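Local coordinates for protein adenylyl-sulfate kinase 1, chloroplastic (Arabidopsis thaliana, PDB 3UIE) that phosphorylates adenosine 5'-phosphosulfate at its 3' position with ATP, making the activated sulfate 3'-phosphoadenylyl sulfate in the chloroplast, at residues C43-N46 with Q47-Q51; D130-L133 with S134-E137; G177-S180 with P181-A185. All blocks are in the same frame, centred on the assembly; numbering follows the deposited sequence. Where two conformers were deposited one is given.

Contact 1: residues C43-N46 with Q47-Q51; sequences CALN and QMLYQ
Between L45 and L49, as between the three other residue pairs four apart that span 43-46 and 47-51, the backbone is joined by an α-helical i to i+4 hydrogen bond, the one from L49 N to L45 O measuring 2.9 Å with an N-H...O angle of 162°. The helix is 38-51, which opens at the ATP-binding loop of this P-loop kinase. L45 and L49 lie side by side on one face, pointing the same way, and their CD1 methyls meet at 3.6 Å. Their first torsions differ: L45 carries CG opposite the backbone N (chi1 178°), while L49 turns CG away from its carbonyl carbon (chi1 -73°), which brings L49 CG to 3.4 Å from L45 O. Leucine suits both places because L45 also packs on V189 and L49 on C56 of strand 56-60. M48, long and flexible, reaches A185 and V189 of helix 181-195. Another side of the helix faces the second subunit: C43 packs on C10 of that subunit, its partner in the interchain disulfide, and Q47 OE1 is hydrogen-bonded to S11 OG there. Y50 OH is hydrogen-bonded to D16 O of the second subunit, and at the root of its side chain Y50 CB rests 3.3 Å from N46 O.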
ATOM      1  N   CYS A  43       3.118  17.078   4.677  0.68 24.78           N
ATOM      2  CA  CYS A  43       1.809  17.595   5.056  0.68 27.43           C
ATOM      3  C   CYS A  43       1.438  18.814   4.225  0.68 26.14           C
ATOM      4  O   CYS A  43       0.354  18.868   3.652  0.68 27.45           O
ATOM      5  CB  CYS A  43       1.756  17.930   6.553  0.68 36.37           C
ATOM      6  SG  CYS A  43       1.775  16.486   7.658  0.68 39.38           S
ATOM      7  N   ALA A  44       2.340  19.795   4.151  1.00 21.90           N
ATOM      8  CA  ALA A  44       2.059  21.016   3.397  1.00 25.75           C
ATOM      9  C   ALA A  44       1.688  20.672   1.953  1.00 24.32           C
ATOM     10  O   ALA A  44       0.736  21.224   1.401  1.00 25.60           O
ATOM     11  CB  ALA A  44       3.259  21.983   3.435  1.00 25.66           C
ATOM     12  N   LEU A  45       2.440  19.754   1.354  1.00 21.66           N
ATOM     13  CA  LEU A  45       2.189  19.319  -0.015  1.00 23.13           C
ATOM     14  C   LEU A  45       0.809  18.670  -0.155  1.00 24.56           C
ATOM     15  O   LEU A  45       0.043  18.989  -1.066  1.00 23.53           O
ATOM     16  CB  LEU A  45       3.295  18.350  -0.460  1.00 21.08           C
ATOM     17  CG  LEU A  45       3.237  17.713  -1.840  1.00 25.30           C
ATOM     18  CD1 LEU A  45       3.149  18.781  -2.936  1.00 25.56           C
ATOM     19  CD2 LEU A  45       4.476  16.839  -2.044  1.00 26.54           C
ATOM     20  N   ASN A  46       0.491  17.764   0.761  1.00 21.71           N
ATOM     21  CA  ASN A  46      -0.789  17.066   0.746  1.00 23.59           C
ATOM     22  C   ASN A  46      -1.927  18.076   0.864  1.00 26.81           C
ATOM     23  O   ASN A  46      -2.906  18.009   0.131  1.00 25.98           O
ATOM     24  CB  ASN A  46      -0.817  16.090   1.915  1.00 23.18           C
ATOM     25  CG  ASN A  46      -2.018  15.145   1.886  1.00 32.96           C
ATOM     26  OD1 ASN A  46      -2.746  15.065   0.906  1.00 36.41           O
ATOM     27  ND2 ASN A  46      -2.208  14.427   2.971  1.00 30.58           N
ATOM     28  N   GLN A  47      -1.777  19.036   1.766  1.00 25.11           N
ATOM     29  CA  GLN A  47      -2.821  20.029   1.964  1.00 30.86           C
ATOM     30  C   GLN A  47      -3.069  20.818   0.681  1.00 29.36           C
ATOM     31  O   GLN A  47      -4.209  21.067   0.296  1.00 27.76           O
ATOM     32  CB  GLN A  47      -2.417  20.983   3.086  1.00 35.78           C
ATOM     33  CG  GLN A  47      -3.317  22.182   3.199  1.00 50.49           C
ATOM     34  CD  GLN A  47      -4.601  21.867   3.931  1.00 68.26           C
ATOM     35  OE1 GLN A  47      -4.831  20.730   4.348  1.00 71.12           O
ATOM     36  NE2 GLN A  47      -5.447  22.878   4.099  1.00 74.81           N
ATOM     37  N   MET A  48      -1.979  21.212   0.031  1.00 25.19           N
ATOM     38  CA  MET A  48      -2.040  22.049  -1.163  1.00 25.55           C
ATOM     39  C   MET A  48      -2.640  21.266  -2.336  1.00 25.59           C
ATOM     40  O   MET A  48      -3.468  21.787  -3.090  1.00 25.48           O
ATOM     41  CB  MET A  48      -0.627  22.541  -1.501  1.00 26.70           C
ATOM     42  CG  MET A  48      -0.530  23.534  -2.637  1.00 32.22           C
ATOM     43  SD  MET A  48       1.168  24.205  -2.705  1.00 33.60           S
ATOM     44  CE  MET A  48       1.265  24.979  -1.104  1.00 25.51           C
ATOM     45  N   LEU A  49      -2.239  20.007  -2.484  1.00 24.96           N
ATOM     46  CA  LEU A  49      -2.752  19.193  -3.579  1.00 23.48           C
ATOM     47  C   LEU A  49      -4.223  18.858  -3.362  1.00 27.84           C
ATOM     48  O   LEU A  49      -5.023  18.890  -4.292  1.00 23.36           O
ATOM     49  CB  LEU A  49      -1.936  17.909  -3.726  1.00 27.67           C
ATOM     50  CG  LEU A  49      -0.550  18.145  -4.325  1.00 26.53           C
ATOM     51  CD1 LEU A  49       0.314  16.904  -4.167  1.00 25.96           C
ATOM     52  CD2 LEU A  49      -0.654  18.569  -5.789  1.00 27.69           C
ATOM     53  N   TYR A  50      -4.581  18.588  -2.115  1.00 22.51           N
ATOM     54  CA  TYR A  50      -5.981  18.290  -1.794  1.00 21.84           C
ATOM     55  C   TYR A  50      -6.858  19.480  -2.165  1.00 25.56           C
ATOM     56  O   TYR A  50      -7.927  19.307  -2.717  1.00 24.74           O
ATOM     57  CB  TYR A  50      -6.162  17.957  -0.315  1.00 20.96           C
ATOM     58  CG  TYR A  50      -7.613  17.645  -0.025  1.00 26.45           C
ATOM     59  CD1 TYR A  50      -8.112  16.371  -0.231  1.00 26.94           C
ATOM     60  CD2 TYR A  50      -8.493  18.649   0.376  1.00 25.81           C
ATOM     61  CE1 TYR A  50      -9.459  16.076  -0.002  1.00 21.59           C
ATOM     62  CE2 TYR A  50      -9.829  18.373   0.598  1.00 25.98           C
ATOM     63  CZ  TYR A  50     -10.301  17.087   0.411  1.00 25.82           C
ATOM     64  OH  TYR A  50     -11.626  16.807   0.620  1.00 30.93           O
ATOM     65  N   GLN A  51      -6.396  20.700  -1.881  1.00 23.89           N
ATOM     66  CA  GLN A  51      -7.206  21.882  -2.186  1.00 26.17           C
ATOM     67  C   GLN A  51      -7.382  22.071  -3.712  1.00 28.92           C
ATOM     68  O   GLN A  51      -8.379  22.621  -4.171  1.00 29.68           O
ATOM     69  CB  GLN A  51      -6.629  23.138  -1.516  1.00 27.10           C
ATOM     70  CG  GLN A  51      -7.348  24.428  -1.894  1.00 32.87           C
ATOM     71  CD  GLN A  51      -7.096  25.562  -0.901  1.00 39.22           C
ATOM     72  OE1 GLN A  51      -6.752  25.320   0.259  1.00 41.30           O
ATOM     73  NE2 GLN A  51      -7.285  26.805  -1.350  1.00 33.33           N
TER

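Contact 2: residues D130-L133 with S134-E137; sequences DVPL and SVCE
V131 and V135 meet through their CG1 methyls at 3.6 Å, the two side chains crossing at about a right angle where the loop after strand 124-129 turns into helix 133-139. P132 is the N-cap residue of that helix. Its carbonyl starts the bonding pattern, accepting C136 N at 3.2 Å and, weakly, V135 N; E137 N then bonds L133 O at 2.8 Å. Proline fits at the N-cap, where the missing N-H costs the helix no bond of its i to i+4 pattern.

The tight part is the inward side. V131 CG1 also touches C136 SG at 3.8 Å, and with SG opposite its own carbonyl carbon (chi1 -63°) the sulfur sits 3.6 Å from P132 O. Both side chains continue onto S36 of the ATP-binding loop, so small or branched apolar groups suit this buried spot. Beside them the proline ring leans on the valine, P132 CG lying 3.5 Å from V135 CG2. An alanine in place of P132 would remove CG and CD, and is likely to leave V135 CG2 without its ring neighbour and the loop freer to turn before the helix.

Toward solvent the fit is loose: the exposed S134 brings OG no nearer than 4.1 Å to P132 CB. The side chains of L133 and E137 are also loosely matched, L133 CG standing 4.0 Å from E137 OE1, while L133 packs on Y145. The carboxylate of E137 is held instead by a salt bridge from OE2 to R149, so the chemistry implies that apolar contacts anchor the helix start to the nucleotide loop while a charge pair ties its next turn to helix 144-149.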
ATOM      1  N   ASP A 130      17.552  19.321   1.949  1.00 26.55           N
ATOM      2  CA  ASP A 130      18.964  19.665   2.049  1.00 26.11           C
ATOM      3  C   ASP A 130      19.210  20.593   3.241  1.00 27.92           C
ATOM      4  O   ASP A 130      19.511  21.767   3.067  1.00 30.81           O
ATOM      5  CB  ASP A 130      19.393  20.342   0.744  1.00 28.26           C
ATOM      6  CG  ASP A 130      20.893  20.577   0.659  1.00 39.12           C
ATOM      7  OD1 ASP A 130      21.650  20.036   1.499  1.00 31.50           O
ATOM      8  OD2 ASP A 130      21.306  21.306  -0.266  1.00 42.80           O
ATOM      9  N   VAL A 131      19.079  20.047   4.444  1.00 29.22           N
ATOM     10  CA  VAL A 131      19.246  20.797   5.673  1.00 31.15           C
ATOM     11  C   VAL A 131      20.408  20.181   6.436  1.00 33.21           C
ATOM     12  O   VAL A 131      20.389  18.996   6.745  1.00 31.60           O
ATOM     13  CB  VAL A 131      17.970  20.719   6.537  1.00 32.58           C
ATOM     14  CG1 VAL A 131      18.123  21.550   7.810  1.00 34.11           C
ATOM     15  CG2 VAL A 131      16.759  21.179   5.722  1.00 34.27           C
ATOM     16  N   PRO A 132      21.429  20.990   6.740  1.00 35.94           N
ATOM     17  CA  PRO A 132      22.657  20.467   7.347  1.00 40.40           C
ATOM     18  C   PRO A 132      22.420  19.863   8.727  1.00 38.90           C
ATOM     19  O   PRO A 132      21.509  20.277   9.438  1.00 34.51           O
ATOM     20  CB  PRO A 132      23.559  21.706   7.445  1.00 46.01           C
ATOM     21  CG  PRO A 132      22.616  22.863   7.496  1.00 44.01           C
ATOM     22  CD  PRO A 132      21.412  22.461   6.672  1.00 32.10           C
ATOM     23  N   LEU A 133      23.236  18.880   9.096  1.00 31.54           N
ATOM     24  CA  LEU A 133      23.123  18.259  10.410  1.00 30.89           C
ATOM     25  C   LEU A 133      22.990  19.294  11.524  1.00 32.52           C
ATOM     26  O   LEU A 133      22.152  19.142  12.412  1.00 33.42           O
ATOM     27  CB  LEU A 133      24.334  17.374  10.687  1.00 36.03           C
ATOM     28  CG  LEU A 133      24.376  16.755  12.080  1.00 36.61           C
ATOM     29  CD1 LEU A 133      23.271  15.704  12.211  1.00 37.34           C
ATOM     30  CD2 LEU A 133      25.744  16.149  12.353  1.00 43.81           C
ATOM     31  N   SER A 134      23.810  20.349  11.479  1.00 32.95           N
ATOM     32  CA  SER A 134      23.816  21.331  12.563  1.00 39.11           C
ATOM     33  C   SER A 134      22.446  21.973  12.775  1.00 34.53           C
ATOM     34  O   SER A 134      22.040  22.208  13.910  1.00 34.09           O
ATOM     35  CB  SER A 134      24.890  22.412  12.346  1.00 37.93           C
ATOM     36  OG  SER A 134      24.621  23.166  11.173  1.00 40.58           O
ATOM     37  N   VAL A 135      21.738  22.264  11.690  1.00 31.78           N
ATOM     38  CA  VAL A 135      20.401  22.839  11.793  1.00 33.97           C
ATOM     39  C   VAL A 135      19.365  21.821  12.294  1.00 33.05           C
ATOM     40  O   VAL A 135      18.505  22.158  13.108  1.00 34.02           O
ATOM     41  CB  VAL A 135      19.945  23.428  10.435  1.00 33.34           C
ATOM     42  CG1 VAL A 135      18.481  23.865  10.490  1.00 37.01           C
ATOM     43  CG2 VAL A 135      20.843  24.585  10.036  1.00 38.09           C
ATOM     44  N   CYS A 136      19.442  20.578  11.809  1.00 31.67           N
ATOM     45  CA  CYS A 136      18.526  19.539  12.278  1.00 30.07           C
ATOM     46  C   CYS A 136      18.726  19.339  13.769  1.00 34.87           C
ATOM     47  O   CYS A 136      17.769  19.165  14.527  1.00 34.14           O
ATOM     48  CB  CYS A 136      18.788  18.216  11.565  1.00 28.84           C
ATOM     49  SG  CYS A 136      18.495  18.289   9.804  1.00 32.27           S
ATOM     50  N   GLU A 137      19.986  19.355  14.183  1.00 31.57           N
ATOM     51  CA  GLU A 137      20.324  19.083  15.583  1.00 36.49           C
ATOM     52  C   GLU A 137      19.919  20.241  16.508  1.00 39.47           C
ATOM     53  O   GLU A 137      19.579  20.027  17.676  1.00 37.70           O
ATOM     54  CB  GLU A 137      21.818  18.768  15.717  1.00 42.74           C
ATOM     55  CG  GLU A 137      22.238  18.305  17.093  1.00 45.65           C
ATOM     56  CD  GLU A 137      23.600  17.641  17.086  1.00 55.03           C
ATOM     57  OE1 GLU A 137      24.238  17.592  16.010  1.00 49.82           O
ATOM     58  OE2 GLU A 137      24.034  17.168  18.161  1.00 64.54           O
TER

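Contact 3: residues G177-S180 with P181-A185; sequences GGTS and PIEMA. With ANP (phosphoaminophosphonic acid-adenylate ester), chain E.
T179 and M184 cross at about a right angle, the threonine methyl CG2 lying 3.6 Å from M184 SD, at the edge of the pocket for the ATP analogue. M184 can be followed outward. Its CB rests near S180 O; CG, turned opposite the carbonyl carbon (chi1 -71°), lies against both S180 O and T179 CG2; SD touches the same methyl; and a bend at chi3 (-56°) swings CE to 3.2 Å from N6 of the nucleotide. An unbranched, pliable thioether suits a place where one chain must line both the loop and the adenine amino group.

That amino group is recognised by the backbone: ANP N6 donates to T179 O at 3.2 Å in a nearly straight bond, 176° at the hydrogen. P181 adds its ring, with CD 3.4 Å from ANP N6, so the exocyclic nitrogen is met by a carbonyl and two apolar groups.

S180 is the N-cap of helix 181-195. Its OG accepts E183 N at 3.0 Å, while its carbonyl takes M184 N at 2.8 Å. Serine suits the N-cap because its short side chain can bring an acceptor back to the backbone N-H of E183, and proline follows readily as the first helical residue because it has no N-H to satisfy. A water bridges the turn, accepting from S180 N at 2.8 Å and donating to E183 OE1.

Beyond the pocket, the helix start lies against helix 38-51, with P181 on T40, M184 on L41 and A185 on A44, while the loop leads back to strand 171-173.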
ATOM      1  N   GLY A 177      17.923  29.943   4.068  1.00108.91           N
ATOM      2  CA  GLY A 177      17.277  30.107   5.354  1.00107.29           C
ATOM      3  C   GLY A 177      15.848  30.577   5.199  1.00102.27           C
ATOM      4  O   GLY A 177      15.497  31.206   4.201  1.00102.36           O
ATOM      5  N   GLY A 178      15.019  30.262   6.187  1.00 98.16           N
ATOM      6  CA  GLY A 178      13.647  30.731   6.214  1.00 91.39           C
ATOM      7  C   GLY A 178      12.847  30.482   4.948  1.00 77.45           C
ATOM      8  O   GLY A 178      12.084  31.350   4.517  1.00 70.37           O
ATOM      9  N   THR A 179      13.023  29.313   4.336  1.00 57.47           N
ATOM     10  CA  THR A 179      12.096  28.904   3.288  1.00 46.66           C
ATOM     11  C   THR A 179      10.997  28.071   3.954  1.00 37.20           C
ATOM     12  O   THR A 179      11.242  27.052   4.597  1.00 37.79           O
ATOM     13  CB  THR A 179      12.771  28.160   2.129  1.00 52.27           C
ATOM     14  OG1 THR A 179      11.937  28.235   0.965  1.00 48.78           O
ATOM     15  CG2 THR A 179      13.023  26.711   2.485  1.00 59.95           C
ATOM     16  N   SER A 180       9.777  28.551   3.824  1.00 29.69           N
ATOM     17  CA  SER A 180       8.679  28.014   4.615  1.00 25.91           C
ATOM     18  C   SER A 180       8.178  26.704   4.019  1.00 25.16           C
ATOM     19  O   SER A 180       8.366  26.430   2.829  1.00 28.49           O
ATOM     20  CB  SER A 180       7.574  29.056   4.655  1.00 28.98           C
ATOM     21  OG  SER A 180       6.960  29.145   3.384  1.00 32.77           O
ATOM     22  N   PRO A 181       7.543  25.866   4.850  1.00 28.11           N
ATOM     23  CA  PRO A 181       6.970  24.630   4.306  1.00 25.27           C
ATOM     24  C   PRO A 181       5.994  24.928   3.168  1.00 24.94           C
ATOM     25  O   PRO A 181       5.955  24.199   2.185  1.00 24.00           O
ATOM     26  CB  PRO A 181       6.241  24.040   5.505  1.00 24.44           C
ATOM     27  CG  PRO A 181       7.001  24.547   6.696  1.00 28.67           C
ATOM     28  CD  PRO A 181       7.419  25.944   6.316  1.00 33.95           C
ATOM     29  N   ILE A 182       5.212  25.996   3.289  1.00 24.96           N
ATOM     30  CA  ILE A 182       4.273  26.333   2.220  1.00 25.44           C
ATOM     31  C   ILE A 182       5.005  26.720   0.938  1.00 25.61           C
ATOM     32  O   ILE A 182       4.634  26.275  -0.150  1.00 27.30           O
ATOM     33  CB  ILE A 182       3.286  27.449   2.632  1.00 28.54           C
ATOM     34  CG1 ILE A 182       2.289  26.920   3.667  1.00 32.31           C
ATOM     35  CG2 ILE A 182       2.503  27.934   1.430  1.00 26.18           C
ATOM     36  CD1 ILE A 182       1.311  27.986   4.153  1.00 33.78           C
ATOM     37  N   GLU A 183       6.044  27.542   1.050  1.00 24.97           N
ATOM     38  CA  GLU A 183       6.769  27.913  -0.154  1.00 28.19           C
ATOM     39  C   GLU A 183       7.396  26.674  -0.756  1.00 27.79           C
ATOM     40  O   GLU A 183       7.387  26.503  -1.972  1.00 23.93           O
ATOM     41  CB  GLU A 183       7.829  28.997   0.084  1.00 26.39           C
ATOM     42  CG  GLU A 183       8.616  29.315  -1.186  1.00 25.52           C
ATOM     43  CD  GLU A 183       9.357  30.644  -1.135  1.00 35.88           C
ATOM     44  OE1 GLU A 183       9.571  31.191  -0.030  1.00 37.16           O
ATOM     45  OE2 GLU A 183       9.707  31.144  -2.224  1.00 39.76           O
ATOM     46  N   MET A 184       7.924  25.794   0.088  1.00 24.17           N
ATOM     47  CA  MET A 184       8.526  24.567  -0.444  1.00 25.88           C
ATOM     48  C   MET A 184       7.510  23.670  -1.143  1.00 28.35           C
ATOM     49  O   MET A 184       7.815  23.091  -2.186  1.00 23.40           O
ATOM     50  CB  MET A 184       9.274  23.798   0.637  1.00 24.72           C
ATOM     51  CG  MET A 184      10.554  24.493   1.071  1.00 32.44           C
ATOM     52  SD  MET A 184      11.507  23.496   2.228  1.00 44.00           S
ATOM     53  CE  MET A 184      10.333  23.200   3.493  1.00 33.50           C
ATOM     54  N   ALA A 185       6.315  23.536  -0.570  1.00 26.55           N
ATOM     55  CA  ALA A 185       5.271  22.760  -1.223  1.00 24.15           C
ATOM     56  C   ALA A 185       4.885  23.406  -2.548  1.00 25.50           C
ATOM     57  O   ALA A 185       4.593  22.711  -3.520  1.00 24.76           O
ATOM     58  CB  ALA A 185       4.038  22.594  -0.296  1.00 25.04           C
TER
HETATM   59  PG  ANP E 402      12.050  12.655  11.266  1.00 36.37           P
HETATM   60  O1G ANP E 402      12.730  12.259  12.673  1.00 31.32           O
HETATM   61  O2G ANP E 402      10.599  12.173  11.367  1.00 28.85           O
HETATM   62  O3G ANP E 402      12.789  11.978  10.136  1.00 32.43           O
HETATM   63  PB  ANP E 402      11.470  15.105   9.753  1.00 28.57           P
HETATM   64  O1B ANP E 402       9.989  14.671   9.468  1.00 26.30           O
HETATM   65  O2B ANP E 402      12.457  15.188   8.564  1.00 26.08           O
HETATM   66  N3B ANP E 402      11.986  14.340  11.190  1.00 27.64           N
HETATM   67  PA  ANP E 402       9.838  17.281  10.797  1.00 28.76           P
HETATM   68  O1A ANP E 402       9.183  16.550  11.915  1.00 27.42           O
HETATM   69  O2A ANP E 402       8.941  17.513   9.625  1.00 29.01           O
HETATM   70  O3A ANP E 402      11.175  16.533  10.451  1.00 27.84           O
HETATM   71  O5' ANP E 402      10.379  18.683  11.283  1.00 31.31           O
HETATM   72  C5' ANP E 402      11.223  18.823  12.373  1.00 30.19           C
HETATM   73  C4' ANP E 402      11.134  20.083  13.029  1.00 34.19           C
HETATM   74  O4' ANP E 402      11.630  21.143  12.154  1.00 34.68           O
HETATM   75  C3' ANP E 402       9.714  20.348  13.282  1.00 49.51           C
HETATM   76  O3' ANP E 402       9.529  20.704  14.636  1.00 56.46           O
HETATM   77  C2' ANP E 402       9.338  21.445  12.401  1.00 54.37           C
HETATM   78  O2' ANP E 402       8.589  22.416  13.077  1.00 63.27           O
HETATM   79  C1' ANP E 402      10.610  22.051  11.941  1.00 41.63           C
HETATM   80  N9  ANP E 402      10.494  22.427  10.525  1.00 42.71           N
HETATM   81  C8  ANP E 402       9.963  21.643   9.578  1.00 38.26           C
HETATM   82  N7  ANP E 402      10.024  22.301   8.429  1.00 33.43           N
HETATM   83  C5  ANP E 402      10.585  23.506   8.646  1.00 34.21           C
HETATM   84  C6  ANP E 402      10.875  24.574   7.809  1.00 37.16           C
HETATM   85  N6  ANP E 402      10.544  24.496   6.394  1.00 39.41           N
HETATM   86  N1  ANP E 402      11.453  25.662   8.340  1.00 42.18           N
HETATM   87  C2  ANP E 402      11.746  25.716   9.653  1.00 38.34           C
HETATM   88  N3  ANP E 402      11.476  24.714  10.481  1.00 44.34           N
HETATM   89  C4  ANP E 402      10.893  23.594   9.999  1.00 40.47           C
HETATM   90  O   HOH W   1       9.416  30.976   2.463  1.00 35.60           O

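Overall arrangement
Along the chain the three contacts follow in series, contact 1 first and contact 3 last, around the five-stranded parallel sheet of the P-loop kinase fold. Contacts 1 and 3 touch, their centres 14 Å apart, because helices 38-51 and 181-195 pack together: A44 CB lies 3.7 Å from P181 O, and L45 N equally close to A185 CB. Contact 2 touches neither; its centre is 25 Å from that of contact 1 and 15 Å from that of contact 3. It follows strand 124-129, beside strand 171-173, which precedes contact 3. Contact 3 binds adenine, contact 2 backs the ATP-binding loop, and contact 1 links the helix after that loop to the dimer partner.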